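Putative uncharacterized protein (Xanthomonas oryzae pv. oryzae, PDB 4KL0) is a calcium-binding bacterial effector of the inosine-uridine nucleoside hydrolase family and may hydrolyse N-glycosyl compounds. Local coordinates at residues K112-G117 against R254-N259; A152-A157 against Y198-D203; P220-T225 against E348-A353; W280-F285 against W308-K313. All blocks are in the same frame, centred on the assembly; numbering follows the deposited sequence.

Overall arrangement
The fold is a Rossmann-like alpha/beta domain whose largely parallel sheet is flanked by helices. Contact 3 is within that sheet, pairing strand 221-224 with strand 347-350. Contact 2 joins the loop after strand 146-150 to helix 198-202 beside the bound calcium, its centre about 17 Å from that of contact 3. Contacts 1 and 4 are peripheral: helix 248-269 takes part in contact 1, and helix 278-285, the next in the chain, carries contact 4; K258 and Q257 pack on W308, and the centres of the two contacts are about 18 Å apart. Along the chain contact 2 is nested inside contact 1, contact 4 inside contact 3, and contacts 1 and 3 cross, so segments far apart in sequence are brought together.

Contact 1. Residues K112-G117 against R254-N259; sequences KFLAEG and RDVQKN
E116 meets helix 248-269 with two parts of its side chain, the aliphatic root against V256 and the carboxylate against N259. N259 ND2 donates to E116 OE2 over 2.6 Å with an N-H...O angle of 148°, a short bond that is noticeably bent. The donor approaches OE2 on the anti side and stands out of the carboxylate plane, and the amide and carboxylate planes are 29° apart, so the two groups meet neither coplanar nor stacked. A bend at chi2 (79°) turns the carboxylate of E116 across the helix toward this amide.

Nearer the backbone, the side chains of E116 and V256 run antiparallel alongside each other. V256 CG1 lies 3.3 Å from E116 CB, a tight approach for two aliphatic carbons, while D255 CB touches E116 CG at 3.9 Å. D255, V256 and N259 are spaced as neighbours on one helical face, so the contact is a loop-on-helix packing at the surface of the nucleoside hydrolase fold, with the loop following helix 104-110. Within that loop G117 N bonds back to L114 O, and L114 O also accepts from N37.

The second carboxylate oxygen is tied to the helix backbone by a water, which donates to E116 OE1 at 3.3 Å and to V256 O at 3.0 Å. L114 adds an apolar touch, its CD1 4.2 Å from V256 CB. The D255 carboxylate comes within 6.3 Å of that of E116 (OD2 to OE2); its salt bridge to R254, which also pairs with E240, probably tempers the repulsion.

Contact 2. Residues A152-A157 against Y198-D203; sequences AGMTDA and YNNATD
T155 and D203 meet where the loop after strand 146-150 enters helix 155-163, a strand-to-helix junction of the Rossmann-like fold next to the calcium ligand I151. T155 OG1 donates to the anti lone pair of D203 OD2 over 2.7 Å, and the two side chains stand roughly perpendicular. D203 is the N-cap of helix 204-216: its OD1 accepts from A206 N, so one carboxylate ties the junction to a helix start.

G153 lies against N199 and T202, close enough for a CA-H...O contact from G153 CA to N199 O (3.4 Å, 161° at H), and T202 CB lies 3.7 Å from G153 CA. The M154 chain, bent at chi3 (-96°), brings CE to 3.3 Å from N200 OD1, and L210 and Y211 pack on the same side chain.

Further out, the carboxamides are held by the backbone: N199 ND2 donates to M178 O, N200 ND2 to D194 O and G180 O. N199 OD1 lies 3.3 Å from A152 CA. A water bonded to G153 N at 2.9 Å is also hydrogen-bonded to T202 OG1, 2.9 Å away.

Contact 3. Residues P220-T225 against E348-A353; sequences PLRILT and EHVGHA
Backbone pairing joins L221, I223 and T225 to E348 and V350. E348 N donates to L221 O at 2.8 Å, I223 N to E348 O at 2.8 Å, and V350 N to I223 O at 2.8 Å; T225 N to V350 O completes the run. R222 is registered with E348, I223 with H349 and L224 with V350, and the strand axes diverge by 19°, which establishes a parallel pair.

The ionic part lies on the face that carries R222, L224, E348 and V350. R222 presents NE and NH2 to a single oxygen of E348: NH2 meets the syn lone pair of E348 OE1 at 2.7 Å, whereas NE, 2.8 Å from OE1, comes from above the carboxylate plane. OE1 sits in the guanidinium plane, but the two planes are 49° apart. A bend at chi3 (-71°) turns the arginine tip toward the glutamate, and R222 NH1 is held separately by A324 O. A water donating to both L221 O and E348 OE1 links carboxylate and strand.

This pairing extends the parallel part of the mixed sheet of the Rossmann-like core by strand 347-350; only the short strand 337-338 beyond it runs antiparallel. On its other side strand 221-224 bonds to strand 172-178.

Apolar contacts continue along the R222 face, where L224 CD1 meets V350 CG1 at 4.0 Å and helix 317-325 packs on L224. On the face carrying I223 and H349, T225 CG2 lies at the edge of the H349 ring, 3.5 Å from NE2. T225 OG1 bonds to E227, and a water is hydrogen-bonded to both T225 OG1 (2.8 Å) and H349 NE2.

Contact 4. Residues W280-F285 against W308-K313; sequences WFFRTF and WPQVTK
The C-terminal turn of helix 278-285 meets the loop that follows helix 304-307, and F285 O is the centre of the junction. It accepts two backbone bonds: T312 N donates at 2.9 Å with an N-H...O angle of 160°, nearly in line with the carbonyl, and K313 N donates at 3.3 Å from above the carbonyl plane. Together the two bonds hold consecutive loop amides on one oxygen at the helix end.

K313 adds its side chain, which is bent at chi3 (-97°) and runs back along the helix. Its NZ donates to R283 O over 3.2 Å, again from above the carbonyl plane and off the lone pairs. T284 O is reached through a water that donates to it at 2.9 Å and to K313 O at 2.8 Å.

Apolar and aromatic contacts lie beside these bonds. V311 CG2 lies 4.2 Å from F285 CB, and P236 also touches the V311 side chain. F285 CD1 is 3.5 Å from K313 O, the carbonyl oxygen lying at the ring's edge. Q310 OE1 meets the edge of the F282 ring, 3.4 Å from CE1, with the amide and ring planes 66° apart. Inside the helix, F285 CD2 sits over the centre of the F281 ring, and L261 of helix 248-269 touches both rings.

Carbonyls at a helix C-terminus carry partial negative charge; the ammonium of K313 probably offsets some of it, while the T312 and K313 amides supply donors that the helix itself no longer provides.

Contact 1. Residues K112-G117 against R254-N259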
# COMPACT_ATOMS: atom_id res chain seq x y z
N LYS A 112 -5.96 -4.57 -15.17
CA LYS A 112 -4.78 -5.44 -15.00
C LYS A 112 -4.87 -6.37 -13.78
O LYS A 112 -5.01 -5.92 -12.65
CB LYS A 112 -3.55 -4.52 -14.91
CG LYS A 112 -2.18 -5.23 -14.92
CD LYS A 112 -1.10 -4.18 -15.20
CE LYS A 112 0.23 -4.62 -14.58
NZ LYS A 112 1.38 -4.17 -15.46
N PHE A 113 -4.80 -7.69 -13.99
CA PHE A 113 -4.97 -8.66 -12.90
C PHE A 113 -4.03 -9.82 -13.20
O PHE A 113 -4.23 -10.60 -14.14
CB PHE A 113 -6.44 -9.14 -12.78
CG PHE A 113 -6.70 -10.05 -11.61
CD1 PHE A 113 -7.10 -9.55 -10.37
CD2 PHE A 113 -6.54 -11.45 -11.71
CE1 PHE A 113 -7.35 -10.37 -9.29
CE2 PHE A 113 -6.80 -12.29 -10.63
CZ PHE A 113 -7.20 -11.78 -9.40
N LEU A 114 -2.97 -9.89 -12.41
CA LEU A 114 -1.78 -10.70 -12.76
C LEU A 114 -2.11 -12.19 -12.59
O LEU A 114 -2.79 -12.60 -11.64
CB LEU A 114 -0.59 -10.28 -11.89
CG LEU A 114 -0.11 -8.84 -12.10
CD1 LEU A 114 1.00 -8.44 -11.09
CD2 LEU A 114 0.33 -8.66 -13.52
N ALA A 115 -1.64 -13.01 -13.52
CA ALA A 115 -2.04 -14.44 -13.48
C ALA A 115 -1.67 -15.18 -12.17
O ALA A 115 -2.39 -16.11 -11.72
CB ALA A 115 -1.42 -15.15 -14.67
N GLU A 116 -0.60 -14.74 -11.52
CA GLU A 116 -0.13 -15.39 -10.30
C GLU A 116 -1.15 -15.30 -9.15
O GLU A 116 -1.19 -16.14 -8.23
CB GLU A 116 1.21 -14.74 -9.89
CG GLU A 116 2.40 -14.97 -10.80
CD GLU A 116 2.46 -14.12 -12.05
OE1 GLU A 116 1.64 -13.18 -12.23
OE2 GLU A 116 3.33 -14.40 -12.90
N GLY A 117 -2.01 -14.28 -9.19
CA GLY A 117 -3.01 -14.19 -8.16
C GLY A 117 -4.24 -15.03 -8.36
O GLY A 117 -5.00 -15.18 -7.43
N ARG A 254 7.22 -13.20 -4.93
CA ARG A 254 8.41 -13.29 -5.75
C ARG A 254 8.04 -13.51 -7.23
O ARG A 254 8.61 -12.87 -8.10
CB ARG A 254 9.30 -14.42 -5.20
CG ARG A 254 10.63 -14.60 -6.00
CD ARG A 254 10.52 -15.55 -7.22
NE ARG A 254 9.67 -16.73 -6.99
CZ ARG A 254 10.06 -17.82 -6.35
NH1 ARG A 254 11.29 -17.88 -5.87
NH2 ARG A 254 9.21 -18.84 -6.16
N ASP A 255 7.07 -14.38 -7.49
CA ASP A 255 6.69 -14.69 -8.87
C ASP A 255 6.08 -13.46 -9.56
O ASP A 255 6.43 -13.15 -10.71
CB ASP A 255 5.74 -15.87 -8.97
CG ASP A 255 6.40 -17.20 -8.59
OD1 ASP A 255 7.65 -17.23 -8.45
OD2 ASP A 255 5.64 -18.18 -8.45
N VAL A 256 5.22 -12.72 -8.86
CA VAL A 256 4.66 -11.53 -9.53
C VAL A 256 5.74 -10.46 -9.81
O VAL A 256 5.75 -9.81 -10.88
CB VAL A 256 3.45 -10.92 -8.74
CG1 VAL A 256 2.39 -11.89 -8.69
CG2 VAL A 256 3.85 -10.47 -7.42
N GLN A 257 6.64 -10.24 -8.87
CA GLN A 257 7.66 -9.24 -9.12
C GLN A 257 8.59 -9.70 -10.23
O GLN A 257 8.94 -8.95 -11.16
CB GLN A 257 8.42 -8.89 -7.86
CG GLN A 257 9.59 -7.96 -8.15
CD GLN A 257 9.17 -6.57 -8.55
OE1 GLN A 257 8.96 -5.70 -7.69
NE2 GLN A 257 9.02 -6.35 -9.85
N LYS A 258 9.00 -10.96 -10.17
CA LYS A 258 9.96 -11.41 -11.17
C LYS A 258 9.29 -11.41 -12.56
O LYS A 258 9.91 -10.94 -13.51
CB LYS A 258 10.56 -12.77 -10.75
CG LYS A 258 11.62 -13.30 -11.67
CD LYS A 258 12.12 -14.61 -11.09
CE LYS A 258 13.01 -15.27 -12.10
NZ LYS A 258 13.27 -16.68 -11.66
N ASN A 259 8.05 -11.88 -12.68
CA ASN A 259 7.42 -11.92 -14.00
C ASN A 259 7.09 -10.52 -14.54
O ASN A 259 7.30 -10.24 -15.75
CB ASN A 259 6.26 -12.92 -14.05
CG ASN A 259 6.71 -14.36 -13.69
OD1 ASN A 259 7.80 -14.82 -14.11
ND2 ASN A 259 5.86 -15.09 -12.93
O HOH W 1 3.71 -10.71 -12.90

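Contact 2. Residues A152-A157 against Y198-D203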
# COMPACT_ATOMS: atom_id res chain seq x y z
N ALA A 152 -4.38 3.06 -2.72
CA ALA A 152 -5.04 2.90 -4.02
C ALA A 152 -5.87 4.11 -4.29
O ALA A 152 -5.76 5.06 -3.52
CB ALA A 152 -5.98 1.63 -4.01
N GLY A 153 -6.74 4.04 -5.31
CA GLY A 153 -7.62 5.17 -5.64
C GLY A 153 -8.57 5.42 -4.50
O GLY A 153 -8.81 4.56 -3.61
N MET A 154 -9.15 6.62 -4.50
CA MET A 154 -9.79 7.09 -3.30
C MET A 154 -11.31 7.14 -3.42
O MET A 154 -11.94 7.76 -2.56
CB MET A 154 -9.22 8.49 -2.98
CG MET A 154 -7.92 8.33 -2.17
SD MET A 154 -6.66 9.66 -2.33
CE MET A 154 -5.63 8.91 -3.56
N THR A 155 -11.90 6.44 -4.39
CA THR A 155 -13.39 6.44 -4.52
C THR A 155 -14.08 6.10 -3.19
O THR A 155 -15.02 6.80 -2.73
CB THR A 155 -13.77 5.37 -5.53
OG1 THR A 155 -13.09 5.64 -6.76
CG2 THR A 155 -15.27 5.28 -5.72
N ASP A 156 -13.65 5.02 -2.56
CA ASP A 156 -14.27 4.57 -1.29
C ASP A 156 -13.83 5.36 -0.07
O ASP A 156 -14.65 5.58 0.87
CB ASP A 156 -14.03 3.07 -1.11
CG ASP A 156 -14.44 2.33 -2.34
OD1 ASP A 156 -15.65 2.38 -2.70
OD2 ASP A 156 -13.60 1.72 -3.00
N ALA A 157 -12.55 5.74 0.01
CA ALA A 157 -12.14 6.55 1.13
C ALA A 157 -12.89 7.87 1.15
O ALA A 157 -13.25 8.34 2.21
CB ALA A 157 -10.58 6.79 1.09
N TYR A 198 -0.22 8.15 -9.38
CA TYR A 198 -1.05 7.02 -9.83
C TYR A 198 -2.35 6.88 -9.02
O TYR A 198 -3.46 6.79 -9.60
CB TYR A 198 -0.22 5.70 -9.74
CG TYR A 198 -1.00 4.49 -10.26
CD1 TYR A 198 -0.83 4.03 -11.57
CD2 TYR A 198 -1.88 3.81 -9.44
CE1 TYR A 198 -1.55 2.93 -12.06
CE2 TYR A 198 -2.62 2.73 -9.89
CZ TYR A 198 -2.45 2.29 -11.22
OH TYR A 198 -3.19 1.20 -11.66
N ASN A 199 -2.22 6.86 -7.70
CA ASN A 199 -3.42 6.64 -6.88
C ASN A 199 -4.40 7.81 -6.97
O ASN A 199 -5.60 7.65 -6.86
CB ASN A 199 -3.12 6.33 -5.44
CG ASN A 199 -2.48 4.94 -5.31
OD1 ASN A 199 -2.77 4.05 -6.16
ND2 ASN A 199 -1.59 4.76 -4.33
N ASN A 200 -3.88 9.01 -7.12
CA ASN A 200 -4.85 10.10 -7.25
C ASN A 200 -5.58 10.01 -8.59
O ASN A 200 -6.80 10.26 -8.64
CB ASN A 200 -4.14 11.45 -7.23
CG ASN A 200 -3.46 11.79 -5.92
OD1 ASN A 200 -3.86 11.37 -4.83
ND2 ASN A 200 -2.44 12.64 -6.02
N ALA A 201 -4.84 9.66 -9.66
CA ALA A 201 -5.35 9.59 -11.06
C ALA A 201 -6.36 8.46 -11.29
O ALA A 201 -7.16 8.56 -12.23
CB ALA A 201 -4.21 9.45 -12.00
N THR A 202 -6.39 7.47 -10.38
CA THR A 202 -7.39 6.41 -10.49
C THR A 202 -8.80 6.99 -10.50
O THR A 202 -9.64 6.58 -11.33
CB THR A 202 -7.26 5.37 -9.36
OG1 THR A 202 -6.00 4.67 -9.49
CG2 THR A 202 -8.41 4.35 -9.44
N ASP A 203 -9.07 7.95 -9.60
CA ASP A 203 -10.36 8.67 -9.58
C ASP A 203 -10.00 10.05 -9.02
O ASP A 203 -9.98 10.27 -7.79
CB ASP A 203 -11.37 7.92 -8.70
CG ASP A 203 -12.71 8.63 -8.56
OD1 ASP A 203 -12.85 9.81 -9.02
OD2 ASP A 203 -13.61 8.00 -7.94
O HOH W 2 -6.11 2.38 -7.66
O HOH W 3 -8.28 8.43 -6.43

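Contact 3. Residues P220-T225 against E348-A353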
# COMPACT_ATOMS: atom_id res chain seq x y z
N PRO A 220 -5.62 15.02 10.39
CA PRO A 220 -4.25 15.13 9.87
C PRO A 220 -4.06 14.24 8.62
O PRO A 220 -4.52 13.10 8.64
CB PRO A 220 -3.38 14.58 11.00
CG PRO A 220 -4.25 14.79 12.26
CD PRO A 220 -5.70 14.63 11.81
N LEU A 221 -3.40 14.76 7.61
CA LEU A 221 -3.06 14.01 6.39
C LEU A 221 -1.59 13.79 6.30
O LEU A 221 -0.80 14.71 6.54
CB LEU A 221 -3.45 14.82 5.15
CG LEU A 221 -4.85 14.92 4.59
CD1 LEU A 221 -4.77 15.82 3.33
CD2 LEU A 221 -5.36 13.51 4.24
N ARG A 222 -1.14 12.59 5.94
CA ARG A 222 0.27 12.36 5.75
C ARG A 222 0.42 11.70 4.38
O ARG A 222 -0.22 10.68 4.14
CB ARG A 222 0.84 11.44 6.82
CG ARG A 222 2.35 11.22 6.68
CD ARG A 222 2.88 10.43 7.90
NE ARG A 222 2.83 11.34 9.03
CZ ARG A 222 3.16 11.00 10.26
NH1 ARG A 222 3.60 9.76 10.51
NH2 ARG A 222 3.09 11.90 11.23
N ILE A 223 1.17 12.34 3.49
CA ILE A 223 1.19 11.93 2.07
C ILE A 223 2.59 11.45 1.75
O ILE A 223 3.60 12.20 1.85
CB ILE A 223 0.86 13.06 1.10
CG1 ILE A 223 -0.46 13.81 1.38
CG2 ILE A 223 0.82 12.49 -0.35
CD1 ILE A 223 -1.66 13.00 1.27
N LEU A 224 2.70 10.19 1.39
CA LEU A 224 4.01 9.62 1.08
C LEU A 224 4.09 9.54 -0.43
O LEU A 224 3.14 9.10 -1.08
CB LEU A 224 4.12 8.19 1.62
CG LEU A 224 5.52 7.56 1.49
CD1 LEU A 224 5.94 6.92 2.77
CD2 LEU A 224 5.63 6.52 0.27
N THR A 225 5.21 9.93 -1.00
CA THR A 225 5.28 10.09 -2.46
C THR A 225 6.27 9.06 -3.03
O THR A 225 7.05 8.38 -2.32
CB THR A 225 5.79 11.49 -2.79
OG1 THR A 225 7.16 11.59 -2.39
CG2 THR A 225 5.00 12.51 -2.06
N GLU A 348 1.22 16.56 6.17
CA GLU A 348 2.63 16.30 6.16
C GLU A 348 3.09 15.60 4.91
O GLU A 348 2.35 14.76 4.34
CB GLU A 348 3.00 15.42 7.36
CG GLU A 348 2.78 16.11 8.69
CD GLU A 348 3.07 15.14 9.79
OE1 GLU A 348 2.45 14.05 9.78
OE2 GLU A 348 3.92 15.44 10.65
N HIS A 349 4.33 15.88 4.50
CA HIS A 349 4.87 15.29 3.30
C HIS A 349 6.00 14.34 3.62
O HIS A 349 6.92 14.66 4.41
CB HIS A 349 5.34 16.41 2.34
CG HIS A 349 6.17 15.91 1.19
ND1 HIS A 349 7.49 16.25 1.01
CD2 HIS A 349 5.86 15.06 0.18
CE1 HIS A 349 7.97 15.63 -0.06
NE2 HIS A 349 7.00 14.92 -0.59
N VAL A 350 5.95 13.14 3.04
CA VAL A 350 7.11 12.25 3.12
C VAL A 350 7.67 11.92 1.73
O VAL A 350 7.11 11.06 1.01
CB VAL A 350 6.81 10.91 3.87
CG1 VAL A 350 8.09 10.02 4.00
CG2 VAL A 350 6.19 11.18 5.26
N GLY A 351 8.77 12.59 1.36
CA GLY A 351 9.50 12.31 0.14
C GLY A 351 10.91 11.81 0.41
O GLY A 351 11.17 11.19 1.45
N HIS A 352 11.85 12.04 -0.51
CA HIS A 352 13.16 11.39 -0.35
C HIS A 352 13.91 11.91 0.90
O HIS A 352 14.51 11.13 1.65
CB HIS A 352 14.03 11.56 -1.60
CG HIS A 352 14.50 12.95 -1.81
ND1 HIS A 352 15.76 13.38 -1.42
CD2 HIS A 352 13.89 14.04 -2.35
CE1 HIS A 352 15.90 14.66 -1.72
NE2 HIS A 352 14.79 15.09 -2.29
N ALA A 353 13.81 13.21 1.15
CA ALA A 353 14.59 13.83 2.26
C ALA A 353 14.08 13.38 3.62
O ALA A 353 14.81 13.29 4.62
CB ALA A 353 14.50 15.35 2.16
O HOH W 4 0.06 14.52 9.43
O HOH W 5 8.43 13.95 -3.19

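Contact 4. Residues W280-F285 against W308-K313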
# COMPACT_ATOMS: atom_id res chain seq x y z
N TRP A 280 17.21 3.03 -19.87
CA TRP A 280 16.30 3.46 -18.84
C TRP A 280 16.15 2.30 -17.84
O TRP A 280 16.04 2.53 -16.63
CB TRP A 280 14.95 3.79 -19.42
CG TRP A 280 13.92 3.92 -18.39
CD1 TRP A 280 13.61 5.05 -17.70
CD2 TRP A 280 13.07 2.88 -17.87
NE1 TRP A 280 12.59 4.80 -16.82
CE2 TRP A 280 12.24 3.48 -16.90
CE3 TRP A 280 12.93 1.52 -18.15
CZ2 TRP A 280 11.28 2.75 -16.17
CZ3 TRP A 280 11.96 0.80 -17.46
CH2 TRP A 280 11.14 1.42 -16.48
N PHE A 281 16.18 1.09 -18.34
CA PHE A 281 16.00 -0.08 -17.48
C PHE A 281 17.19 -0.25 -16.51
O PHE A 281 16.99 -0.38 -15.28
CB PHE A 281 15.80 -1.35 -18.29
CG PHE A 281 15.47 -2.54 -17.44
CD1 PHE A 281 16.47 -3.24 -16.76
CD2 PHE A 281 14.16 -3.01 -17.35
CE1 PHE A 281 16.17 -4.34 -15.96
CE2 PHE A 281 13.87 -4.12 -16.55
CZ PHE A 281 14.90 -4.80 -15.87
N PHE A 282 18.41 -0.27 -17.04
CA PHE A 282 19.59 -0.29 -16.16
C PHE A 282 19.63 0.89 -15.13
O PHE A 282 19.96 0.71 -13.94
CB PHE A 282 20.89 -0.44 -16.98
CG PHE A 282 21.21 -1.88 -17.34
CD1 PHE A 282 22.27 -2.55 -16.72
CD2 PHE A 282 20.43 -2.57 -18.22
CE1 PHE A 282 22.53 -3.89 -17.00
CE2 PHE A 282 20.68 -3.90 -18.52
CZ PHE A 282 21.74 -4.57 -17.92
N ARG A 283 19.24 2.08 -15.56
CA ARG A 283 19.26 3.25 -14.69
C ARG A 283 18.14 3.22 -13.64
O ARG A 283 18.18 3.89 -12.59
CB ARG A 283 19.17 4.51 -15.55
CG ARG A 283 18.86 5.80 -14.83
CD ARG A 283 18.92 6.98 -15.80
NE ARG A 283 17.66 7.26 -16.52
CZ ARG A 283 17.49 7.13 -17.84
NH1 ARG A 283 18.48 6.69 -18.60
NH2 ARG A 283 16.34 7.43 -18.41
N THR A 284 17.11 2.43 -13.92
CA THR A 284 15.99 2.38 -13.02
C THR A 284 16.16 1.24 -12.02
O THR A 284 15.81 1.42 -10.83
CB THR A 284 14.69 2.18 -13.77
OG1 THR A 284 14.41 3.35 -14.54
CG2 THR A 284 13.54 1.98 -12.79
N PHE A 285 16.66 0.10 -12.49
CA PHE A 285 16.69 -1.13 -11.68
C PHE A 285 18.07 -1.62 -11.28
O PHE A 285 18.20 -2.52 -10.42
CB PHE A 285 15.95 -2.27 -12.40
CG PHE A 285 14.50 -1.96 -12.66
CD1 PHE A 285 13.55 -2.00 -11.62
CD2 PHE A 285 14.09 -1.56 -13.93
CE1 PHE A 285 12.23 -1.69 -11.87
CE2 PHE A 285 12.77 -1.24 -14.17
CZ PHE A 285 11.83 -1.32 -13.14
N TRP A 308 17.84 -10.56 -14.05
CA TRP A 308 17.35 -10.73 -12.65
C TRP A 308 18.48 -10.59 -11.63
O TRP A 308 18.41 -9.72 -10.73
CB TRP A 308 16.59 -12.06 -12.49
CG TRP A 308 15.87 -12.26 -11.12
CD1 TRP A 308 15.96 -13.35 -10.30
CD2 TRP A 308 14.93 -11.36 -10.48
NE1 TRP A 308 15.16 -13.19 -9.19
CE2 TRP A 308 14.51 -11.98 -9.28
CE3 TRP A 308 14.41 -10.09 -10.81
CZ2 TRP A 308 13.59 -11.37 -8.41
CZ3 TRP A 308 13.49 -9.49 -9.95
CH2 TRP A 308 13.10 -10.13 -8.76
N PRO A 309 19.59 -11.36 -11.80
CA PRO A 309 20.70 -11.18 -10.84
C PRO A 309 21.33 -9.79 -10.79
O PRO A 309 21.93 -9.39 -9.79
CB PRO A 309 21.76 -12.20 -11.34
CG PRO A 309 21.00 -13.22 -12.09
CD PRO A 309 19.86 -12.45 -12.76
N GLN A 310 21.27 -9.03 -11.86
CA GLN A 310 21.89 -7.71 -11.76
C GLN A 310 20.99 -6.65 -11.10
O GLN A 310 21.44 -5.53 -10.73
CB GLN A 310 22.28 -7.21 -13.15
CG GLN A 310 23.48 -7.93 -13.75
CD GLN A 310 23.89 -7.21 -15.00
OE1 GLN A 310 24.15 -6.01 -14.96
NE2 GLN A 310 23.83 -7.90 -16.13
N VAL A 311 19.71 -6.97 -11.00
CA VAL A 311 18.80 -5.97 -10.44
C VAL A 311 19.10 -5.81 -8.97
O VAL A 311 19.31 -6.82 -8.27
CB VAL A 311 17.33 -6.39 -10.66
CG1 VAL A 311 16.42 -5.50 -9.81
CG2 VAL A 311 17.00 -6.28 -12.16
N THR A 312 19.16 -4.56 -8.53
CA THR A 312 19.36 -4.17 -7.12
C THR A 312 18.24 -3.27 -6.48
O THR A 312 18.21 -3.09 -5.25
CB THR A 312 20.74 -3.44 -6.93
OG1 THR A 312 20.67 -2.11 -7.46
CG2 THR A 312 21.83 -4.19 -7.65
N LYS A 313 17.33 -2.72 -7.28
CA LYS A 313 16.46 -1.65 -6.78
C LYS A 313 15.01 -1.93 -7.17
O LYS A 313 14.66 -1.76 -8.35
CB LYS A 313 16.84 -0.32 -7.45
CG LYS A 313 18.29 0.13 -7.22
CD LYS A 313 18.47 1.61 -7.57
CE LYS A 313 19.01 1.81 -9.00
NZ LYS A 313 18.77 3.21 -9.51
O HOH W 6 13.54 0.66 -9.27